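Local coordinates for protein tyrocidine synthetase 3 (Brevibacillus brevis, PDB 2JGP) that probably catalyses peptide bond formation in tyrocidine biosynthesis, its condensation domain joining amino acyl and peptidyl groups carried on phosphopantetheine arms of carrier domains, at residues A[286-299]-A[420-432]. Sequence-based numbering, arbitrary orientation.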
ATOM      1  N   VAL A 286      19.653  10.101   7.423  1.00 63.36           N
ATOM      2  CA  VAL A 286      19.830   8.654   7.440  1.00 63.01           C
ATOM      3  C   VAL A 286      19.579   8.159   8.864  1.00 62.61           C
ATOM      4  O   VAL A 286      20.211   8.642   9.807  1.00 62.73           O
ATOM      5  CB  VAL A 286      21.250   8.259   6.993  1.00 63.03           C
ATOM      6  CG1 VAL A 286      21.380   6.751   6.902  1.00 62.86           C
ATOM      7  CG2 VAL A 286      21.581   8.905   5.655  1.00 63.34           C
ATOM      8  N   LEU A 287      18.655   7.209   9.011  1.00 62.11           N
ATOM      9  CA  LEU A 287      18.297   6.656  10.319  1.00 61.76           C
ATOM     10  C   LEU A 287      19.497   5.963  10.960  1.00 61.38           C
ATOM     11  O   LEU A 287      20.113   5.094  10.351  1.00 61.50           O
ATOM     12  CB  LEU A 287      17.149   5.656  10.176  1.00 61.84           C
ATOM     13  CG  LEU A 287      16.557   5.042  11.450  1.00 61.91           C
ATOM     14  CD1 LEU A 287      15.892   6.088  12.332  1.00 62.59           C
ATOM     15  CD2 LEU A 287      15.570   3.944  11.080  1.00 62.55           C
ATOM     16  N   ASN A 288      19.821   6.352  12.188  1.00 60.92           N
ATOM     17  CA  ASN A 288      20.957   5.778  12.898  1.00 60.64           C
ATOM     18  C   ASN A 288      20.502   4.925  14.074  1.00 59.95           C
ATOM     19  O   ASN A 288      20.769   5.249  15.230  1.00 59.71           O
ATOM     20  CB  ASN A 288      21.897   6.888  13.370  1.00 61.06           C
ATOM     21  CG  ASN A 288      23.164   6.350  14.017  1.00 61.24           C
ATOM     22  OD1 ASN A 288      23.599   6.860  15.044  1.00 64.43           O
ATOM     23  ND2 ASN A 288      23.749   5.311  13.429  1.00 61.89           N
ATOM     24  N   LEU A 289      19.812   3.831  13.770  1.00 59.23           N
ATOM     25  CA  LEU A 289      19.413   2.885  14.803  1.00 58.89           C
ATOM     26  C   LEU A 289      20.652   2.206  15.356  1.00 58.32           C
ATOM     27  O   LEU A 289      21.568   1.888  14.600  1.00 57.72           O
ATOM     28  CB  LEU A 289      18.476   1.811  14.252  1.00 58.81           C
ATOM     29  CG  LEU A 289      17.019   2.200  14.044  1.00 59.50           C
ATOM     30  CD1 LEU A 289      16.283   1.021  13.416  1.00 59.47           C
ATOM     31  CD2 LEU A 289      16.385   2.627  15.360  1.00 58.99           C
ATOM     32  N   PRO A 290      20.683   1.983  16.678  1.00 58.08           N
ATOM     33  CA  PRO A 290      21.788   1.232  17.233  1.00 57.74           C
ATOM     34  C   PRO A 290      21.570  -0.225  16.872  1.00 57.17           C
ATOM     35  O   PRO A 290      20.452  -0.720  16.979  1.00 57.95           O
ATOM     36  CB  PRO A 290      21.656   1.465  18.739  1.00 57.77           C
ATOM     37  CG  PRO A 290      20.233   1.711  18.959  1.00 58.08           C
ATOM     38  CD  PRO A 290      19.708   2.373  17.711  1.00 58.21           C
ATOM     39  N   THR A 291      22.613  -0.885  16.399  1.00 56.46           N
ATOM     40  CA  THR A 291      22.504  -2.269  15.977  1.00 55.60           C
ATOM     41  C   THR A 291      23.349  -3.134  16.900  1.00 55.03           C
ATOM     42  O   THR A 291      24.348  -2.668  17.455  1.00 55.11           O
ATOM     43  CB  THR A 291      22.960  -2.425  14.519  1.00 55.49           C
ATOM     44  OG1 THR A 291      24.310  -1.961  14.383  1.00 55.10           O
ATOM     45  CG2 THR A 291      22.056  -1.621  13.596  1.00 54.76           C
ATOM     46  N   ASP A 292      22.938  -4.386  17.074  1.00 54.19           N
ATOM     47  CA  ASP A 292      23.683  -5.338  17.901  1.00 53.90           C
ATOM     48  C   ASP A 292      24.955  -5.812  17.204  1.00 53.48           C
ATOM     49  O   ASP A 292      25.933  -6.166  17.854  1.00 53.20           O
ATOM     50  CB  ASP A 292      22.800  -6.534  18.258  1.00 53.97           C
ATOM     51  CG  ASP A 292      21.626  -6.145  19.142  1.00 54.68           C
ATOM     52  OD1 ASP A 292      21.847  -5.453  20.157  1.00 56.70           O
ATOM     53  OD2 ASP A 292      20.481  -6.526  18.826  1.00 56.08           O
ATOM     54  N   PHE A 293      24.926  -5.824  15.876  1.00 52.93           N
ATOM     55  CA  PHE A 293      26.072  -6.223  15.074  1.00 52.66           C
ATOM     56  C   PHE A 293      26.350  -5.117  14.071  1.00 52.67           C
ATOM     57  O   PHE A 293      25.462  -4.328  13.744  1.00 52.41           O
ATOM     58  CB  PHE A 293      25.769  -7.536  14.351  1.00 52.52           C
ATOM     59  CG  PHE A 293      25.186  -8.598  15.244  1.00 51.85           C
ATOM     60  CD1 PHE A 293      23.842  -8.939  15.157  1.00 52.02           C
ATOM     61  CD2 PHE A 293      25.978  -9.238  16.183  1.00 51.40           C
ATOM     62  CE1 PHE A 293      23.296  -9.909  15.988  1.00 52.31           C
ATOM     63  CE2 PHE A 293      25.446 -10.210  17.014  1.00 52.13           C
ATOM     64  CZ  PHE A 293      24.101 -10.548  16.917  1.00 51.92           C
ATOM     65  N   THR A 294      27.583  -5.063  13.594  1.00 52.84           N
ATOM     66  CA  THR A 294      27.997  -4.066  12.618  1.00 53.23           C
ATOM     67  C   THR A 294      27.202  -4.239  11.334  1.00 53.63           C
ATOM     68  O   THR A 294      26.924  -5.363  10.918  1.00 53.56           O
ATOM     69  CB  THR A 294      29.509  -4.200  12.306  1.00 53.14           C
ATOM     70  OG1 THR A 294      30.264  -4.047  13.513  1.00 53.18           O
ATOM     71  CG2 THR A 294      29.960  -3.159  11.292  1.00 53.41           C
ATOM     72  N   ARG A 295      26.815  -3.127  10.719  1.00 54.22           N
ATOM     73  CA  ARG A 295      26.068  -3.171   9.471  1.00 54.67           C
ATOM     74  C   ARG A 295      26.963  -3.757   8.376  1.00 54.99           C
ATOM     75  O   ARG A 295      28.084  -3.288   8.180  1.00 54.86           O
ATOM     76  CB  ARG A 295      25.584  -1.774   9.081  1.00 54.76           C
ATOM     77  CG  ARG A 295      24.795  -1.727   7.783  1.00 55.04           C
ATOM     78  CD  ARG A 295      24.405  -0.302   7.439  1.00 56.28           C
ATOM     79  NE  ARG A 295      23.473   0.228   8.423  1.00 56.84           N
ATOM     80  CZ  ARG A 295      22.161   0.008   8.418  1.00 57.62           C
ATOM     81  NH1 ARG A 295      21.591  -0.713   7.461  1.00 58.09           N
ATOM     82  NH2 ARG A 295      21.416   0.535   9.372  1.00 58.93           N
ATOM     83  N   PRO A 296      26.481  -4.804   7.677  1.00 55.65           N
ATOM     84  CA  PRO A 296      27.253  -5.361   6.567  1.00 56.32           C
ATOM     85  C   PRO A 296      27.457  -4.339   5.452  1.00 57.22           C
ATOM     86  O   PRO A 296      26.627  -3.446   5.278  1.00 57.33           O
ATOM     87  CB  PRO A 296      26.374  -6.516   6.069  1.00 56.21           C
ATOM     88  CG  PRO A 296      25.441  -6.810   7.148  1.00 55.97           C
ATOM     89  CD  PRO A 296      25.213  -5.530   7.874  1.00 55.69           C
ATOM     90  N   SER A 297      28.541  -4.474   4.697  1.00 58.56           N
ATOM     91  CA  SER A 297      28.823  -3.540   3.601  1.00 59.60           C
ATOM     92  C   SER A 297      27.942  -3.784   2.374  1.00 60.32           C
ATOM     93  O   SER A 297      27.861  -2.930   1.490  1.00 60.76           O
ATOM     94  CB  SER A 297      30.290  -3.600   3.196  1.00 59.84           C
ATOM     95  OG  SER A 297      30.578  -2.554   2.285  1.00 60.71           O
ATOM     96  N   THR A 298      27.307  -4.953   2.314  1.00 60.92           N
ATOM     97  CA  THR A 298      26.310  -5.252   1.295  1.00 61.43           C
ATOM     98  C   THR A 298      25.026  -5.612   2.022  1.00 61.69           C
ATOM     99  O   THR A 298      25.071  -6.213   3.092  1.00 61.49           O
ATOM    100  CB  THR A 298      26.738  -6.432   0.403  1.00 61.58           C
ATOM    101  OG1 THR A 298      26.631  -7.660   1.133  1.00 62.60           O
ATOM    102  CG2 THR A 298      28.175  -6.265  -0.078  1.00 61.82           C
ATOM    103  N   GLN A 299      23.878  -5.255   1.458  1.00 62.00           N
ATOM    104  CA  GLN A 299      22.627  -5.521   2.148  1.00 62.25           C
ATOM    105  C   GLN A 299      22.419  -7.021   2.358  1.00 61.53           C
ATOM    106  O   GLN A 299      22.742  -7.840   1.499  1.00 61.89           O
ATOM    107  CB  GLN A 299      21.426  -4.903   1.435  1.00 62.70           C
ATOM    108  CG  GLN A 299      20.123  -5.176   2.173  1.00 64.17           C
ATOM    109  CD  GLN A 299      19.114  -4.055   2.070  1.00 66.27           C
ATOM    110  OE1 GLN A 299      19.204  -3.184   1.200  1.00 68.24           O
ATOM    111  NE2 GLN A 299      18.142  -4.068   2.973  1.00 68.04           N
ATOM    112  N   ARG A 420      22.968   6.987  -1.722  1.00 76.19           N
ATOM    113  CA  ARG A 420      22.335   5.670  -1.822  1.00 76.27           C
ATOM    114  C   ARG A 420      22.825   4.645  -0.795  1.00 75.95           C
ATOM    115  O   ARG A 420      22.126   4.400   0.191  1.00 76.28           O
ATOM    116  CB  ARG A 420      22.482   5.140  -3.256  1.00 76.46           C
ATOM    117  CG  ARG A 420      21.487   4.056  -3.635  1.00 77.14           C
ATOM    118  CD  ARG A 420      21.675   3.619  -5.086  1.00 77.91           C
ATOM    119  NE  ARG A 420      23.052   3.210  -5.366  1.00 78.74           N
ATOM    120  CZ  ARG A 420      23.608   2.072  -4.950  1.00 79.57           C
ATOM    121  NH1 ARG A 420      22.920   1.194  -4.221  1.00 80.38           N
ATOM    122  NH2 ARG A 420      24.872   1.804  -5.264  1.00 80.32           N
ATOM    123  N   ASP A 421      24.004   4.055  -1.024  1.00 75.44           N
ATOM    124  CA  ASP A 421      24.566   3.012  -0.151  1.00 74.91           C
ATOM    125  C   ASP A 421      23.922   1.641  -0.415  1.00 74.19           C
ATOM    126  O   ASP A 421      22.707   1.490  -0.316  1.00 74.23           O
ATOM    127  CB  ASP A 421      24.417   3.408   1.326  1.00 75.01           C
ATOM    128  CG  ASP A 421      25.263   2.562   2.258  1.00 75.43           C
ATOM    129  OD1 ASP A 421      25.661   1.442   1.876  1.00 76.22           O
ATOM    130  OD2 ASP A 421      25.514   3.016   3.395  1.00 76.27           O
ATOM    131  N   LEU A 422      24.754   0.647  -0.729  1.00 73.32           N
ATOM    132  CA  LEU A 422      24.295  -0.723  -1.009  1.00 72.53           C
ATOM    133  C   LEU A 422      23.858  -1.462   0.270  1.00 71.64           C
ATOM    134  O   LEU A 422      23.142  -2.462   0.201  1.00 71.51           O
ATOM    135  CB  LEU A 422      25.408  -1.514  -1.721  1.00 72.75           C
ATOM    136  CG  LEU A 422      25.031  -2.685  -2.642  1.00 72.99           C
ATOM    137  CD1 LEU A 422      24.141  -2.230  -3.794  1.00 73.36           C
ATOM    138  CD2 LEU A 422      26.290  -3.356  -3.187  1.00 73.19           C
ATOM    139  N   SER A 423      24.292  -0.969   1.428  1.00 70.59           N
ATOM    140  CA  SER A 423      23.931  -1.566   2.714  1.00 69.80           C
ATOM    141  C   SER A 423      22.570  -1.092   3.226  1.00 69.15           C
ATOM    142  O   SER A 423      22.090  -1.569   4.255  1.00 69.06           O
ATOM    143  CB  SER A 423      25.003  -1.258   3.762  1.00 69.83           C
ATOM    144  OG  SER A 423      25.085   0.133   4.028  1.00 69.58           O
ATOM    145  N   ARG A 424      21.944  -0.159   2.516  1.00 68.37           N
ATOM    146  CA  ARG A 424      20.657   0.381   2.948  1.00 67.82           C
ATOM    147  C   ARG A 424      19.779   0.770   1.760  1.00 67.00           C
ATOM    148  O   ARG A 424      20.185   0.627   0.608  1.00 67.05           O
ATOM    149  CB  ARG A 424      20.864   1.545   3.929  1.00 68.00           C
ATOM    150  CG  ARG A 424      22.067   2.433   3.668  1.00 68.85           C
ATOM    151  CD  ARG A 424      22.689   2.922   4.970  1.00 69.74           C
ATOM    152  NE  ARG A 424      21.660   3.327   5.917  1.00 70.60           N
ATOM    153  CZ  ARG A 424      21.827   3.429   7.234  1.00 71.18           C
ATOM    154  NH1 ARG A 424      23.002   3.181   7.805  1.00 71.23           N
ATOM    155  NH2 ARG A 424      20.797   3.792   7.992  1.00 70.83           N
ATOM    156  N   ASN A 425      18.564   1.224   2.048  1.00 66.04           N
ATOM    157  CA  ASN A 425      17.580   1.512   1.010  1.00 65.27           C
ATOM    158  C   ASN A 425      17.415   3.006   0.780  1.00 64.39           C
ATOM    159  O   ASN A 425      17.692   3.803   1.676  1.00 64.06           O
ATOM    160  CB  ASN A 425      16.244   0.864   1.370  1.00 65.34           C
ATOM    161  CG  ASN A 425      16.268  -0.638   1.189  1.00 65.64           C
ATOM    162  OD1 ASN A 425      16.143  -1.139   0.071  1.00 66.52           O
ATOM    163  ND2 ASN A 425      16.437  -1.367   2.288  1.00 65.33           N
ATOM    164  N   PRO A 426      16.971   3.393  -0.430  1.00 63.41           N
ATOM    165  CA  PRO A 426      16.824   4.812  -0.718  1.00 62.77           C
ATOM    166  C   PRO A 426      15.718   5.460   0.121  1.00 62.02           C
ATOM    167  O   PRO A 426      14.640   4.876   0.303  1.00 61.84           O
ATOM    168  CB  PRO A 426      16.499   4.846  -2.221  1.00 62.89           C
ATOM    169  CG  PRO A 426      15.984   3.502  -2.553  1.00 63.21           C
ATOM    170  CD  PRO A 426      16.591   2.543  -1.574  1.00 63.53           C
ATOM    171  N   LEU A 427      16.032   6.637   0.660  1.00 61.18           N
ATOM    172  CA  LEU A 427      15.107   7.493   1.411  1.00 60.55           C
ATOM    173  C   LEU A 427      14.719   6.995   2.809  1.00 59.79           C
ATOM    174  O   LEU A 427      14.645   7.801   3.735  1.00 59.51           O
ATOM    175  CB  LEU A 427      13.851   7.838   0.591  1.00 60.88           C
ATOM    176  CG  LEU A 427      14.043   8.929  -0.467  1.00 61.62           C
ATOM    177  CD1 LEU A 427      12.763   9.146  -1.250  1.00 62.52           C
ATOM    178  CD2 LEU A 427      14.510  10.238   0.164  1.00 62.87           C
ATOM    179  N   PHE A 428      14.452   5.697   2.962  1.00 59.03           N
ATOM    180  CA  PHE A 428      14.087   5.141   4.274  1.00 58.26           C
ATOM    181  C   PHE A 428      14.608   3.716   4.472  1.00 57.92           C
ATOM    182  O   PHE A 428      14.723   2.941   3.521  1.00 57.44           O
ATOM    183  CB  PHE A 428      12.566   5.187   4.490  1.00 58.06           C
ATOM    184  CG  PHE A 428      11.773   4.585   3.369  1.00 57.75           C
ATOM    185  CD1 PHE A 428      11.522   3.217   3.326  1.00 57.08           C
ATOM    186  CD2 PHE A 428      11.282   5.383   2.348  1.00 57.04           C
ATOM    187  CE1 PHE A 428      10.797   2.658   2.283  1.00 56.48           C
ATOM    188  CE2 PHE A 428      10.553   4.829   1.304  1.00 57.28           C
ATOM    189  CZ  PHE A 428      10.308   3.467   1.274  1.00 56.55           C
ATOM    190  N   ASP A 429      14.923   3.391   5.724  1.00 57.72           N
ATOM    191  CA  ASP A 429      15.421   2.065   6.100  1.00 57.42           C
ATOM    192  C   ASP A 429      14.464   1.310   7.010  1.00 57.37           C
ATOM    193  O   ASP A 429      14.784   0.230   7.500  1.00 56.75           O
ATOM    194  CB  ASP A 429      16.786   2.210   6.758  1.00 57.66           C
ATOM    195  CG  ASP A 429      17.852   2.561   5.761  1.00 57.69           C
ATOM    196  OD1 ASP A 429      18.005   1.794   4.786  1.00 58.51           O
ATOM    197  OD2 ASP A 429      18.510   3.604   5.928  1.00 57.32           O
ATOM    198  N   THR A 430      13.285   1.880   7.225  1.00 57.53           N
ATOM    199  CA  THR A 430      12.230   1.198   7.939  1.00 57.84           C
ATOM    200  C   THR A 430      10.890   1.469   7.267  1.00 58.01           C
ATOM    201  O   THR A 430      10.716   2.492   6.611  1.00 57.69           O
ATOM    202  CB  THR A 430      12.178   1.624   9.421  1.00 58.07           C
ATOM    203  OG1 THR A 430      11.169   0.871  10.092  1.00 59.86           O
ATOM    204  CG2 THR A 430      11.870   3.111   9.555  1.00 57.92           C
ATOM    205  N   VAL A 431       9.964   0.529   7.438  1.00 58.16           N
ATOM    206  CA  VAL A 431       8.623   0.619   6.884  1.00 58.76           C
ATOM    207  C   VAL A 431       7.606   0.426   8.005  1.00 59.16           C
ATOM    208  O   VAL A 431       7.837  -0.355   8.930  1.00 58.69           O
ATOM    209  CB  VAL A 431       8.403  -0.451   5.777  1.00 58.70           C
ATOM    210  CG1 VAL A 431       6.926  -0.613   5.448  1.00 59.11           C
ATOM    211  CG2 VAL A 431       9.201  -0.086   4.530  1.00 58.94           C
ATOM    212  N   PHE A 432       6.493   1.153   7.915  1.00 60.09           N
ATOM    213  CA  PHE A 432       5.383   1.029   8.857  1.00 61.01           C
ATOM    214  C   PHE A 432       4.130   0.624   8.095  1.00 61.86           C
ATOM    215  O   PHE A 432       3.827   1.222   7.063  1.00 61.11           O
ATOM    216  CB  PHE A 432       5.152   2.364   9.571  1.00 61.23           C
ATOM    217  CG  PHE A 432       3.907   2.397  10.404  1.00 61.93           C
ATOM    218  CD1 PHE A 432       3.922   1.924  11.705  1.00 62.44           C
ATOM    219  CD2 PHE A 432       2.718   2.891   9.885  1.00 62.67           C
ATOM    220  CE1 PHE A 432       2.775   1.941  12.479  1.00 62.40           C
ATOM    221  CE2 PHE A 432       1.561   2.913  10.657  1.00 62.69           C
ATOM    222  CZ  PHE A 432       1.590   2.436  11.951  1.00 62.37           C
TER
HETATM  223  O   HOH W   1      17.247   5.994   6.770  1.00 44.59           O
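Arg424 reaches across to Leu287, its NH2 giving the backbone O a bent hydrogen bond of 2.8 Å in the carbonyl plane. The same guanidinium holds Asp429 side-on in a salt bridge: NE and NH2 both meet OD2, NH2 at 3.1 Å, from one face of the carboxylate. Asp429 suits this place because OD1 takes the backbone N of Asn425 while a water links OD2 to Leu287 N. Arginine suits its own by offering N-H groups at the edge and two flat faces. Val286 CG1 lies over one face, toward its rim, and the Arg295 guanidinium over the opposite one, also offset, the planes 35° and the CZ atoms 3.6 Å apart. Asp429 and Asp464, salt-bridged to Arg295 NH2, probably offset the repulsion between these like charges. Arg295 runs extended, then bends at chi3 (-66°), bringing NH1 to a weak bond with Ser423 O. Small Ser423 fits closely against the 286-299 loop, its CB 3.1 Å from Pro296 O; its backbone N closes an Asx turn on Asp421 OD1, which also accepts from Ser423 OG, within a type I beta turn. Gln299 N adds a weak bond to Leu422 O, and its side chain crosses that of Asn425, whose ND2 binds Lys462 O, at about a right angle, amide planes 60° apart. Buried Leu287 sets its CD2 methyl 4.1 Å from Thr430 CG2, while threonine's OG1 binds Tyr337. Thus the loop entering strand 303-309 is pinned to the turn before strand 430-435, joining approaches to the outermost strands of one four-stranded sheet in the condensation domain, a CoA-dependent acyltransferase superfamily member.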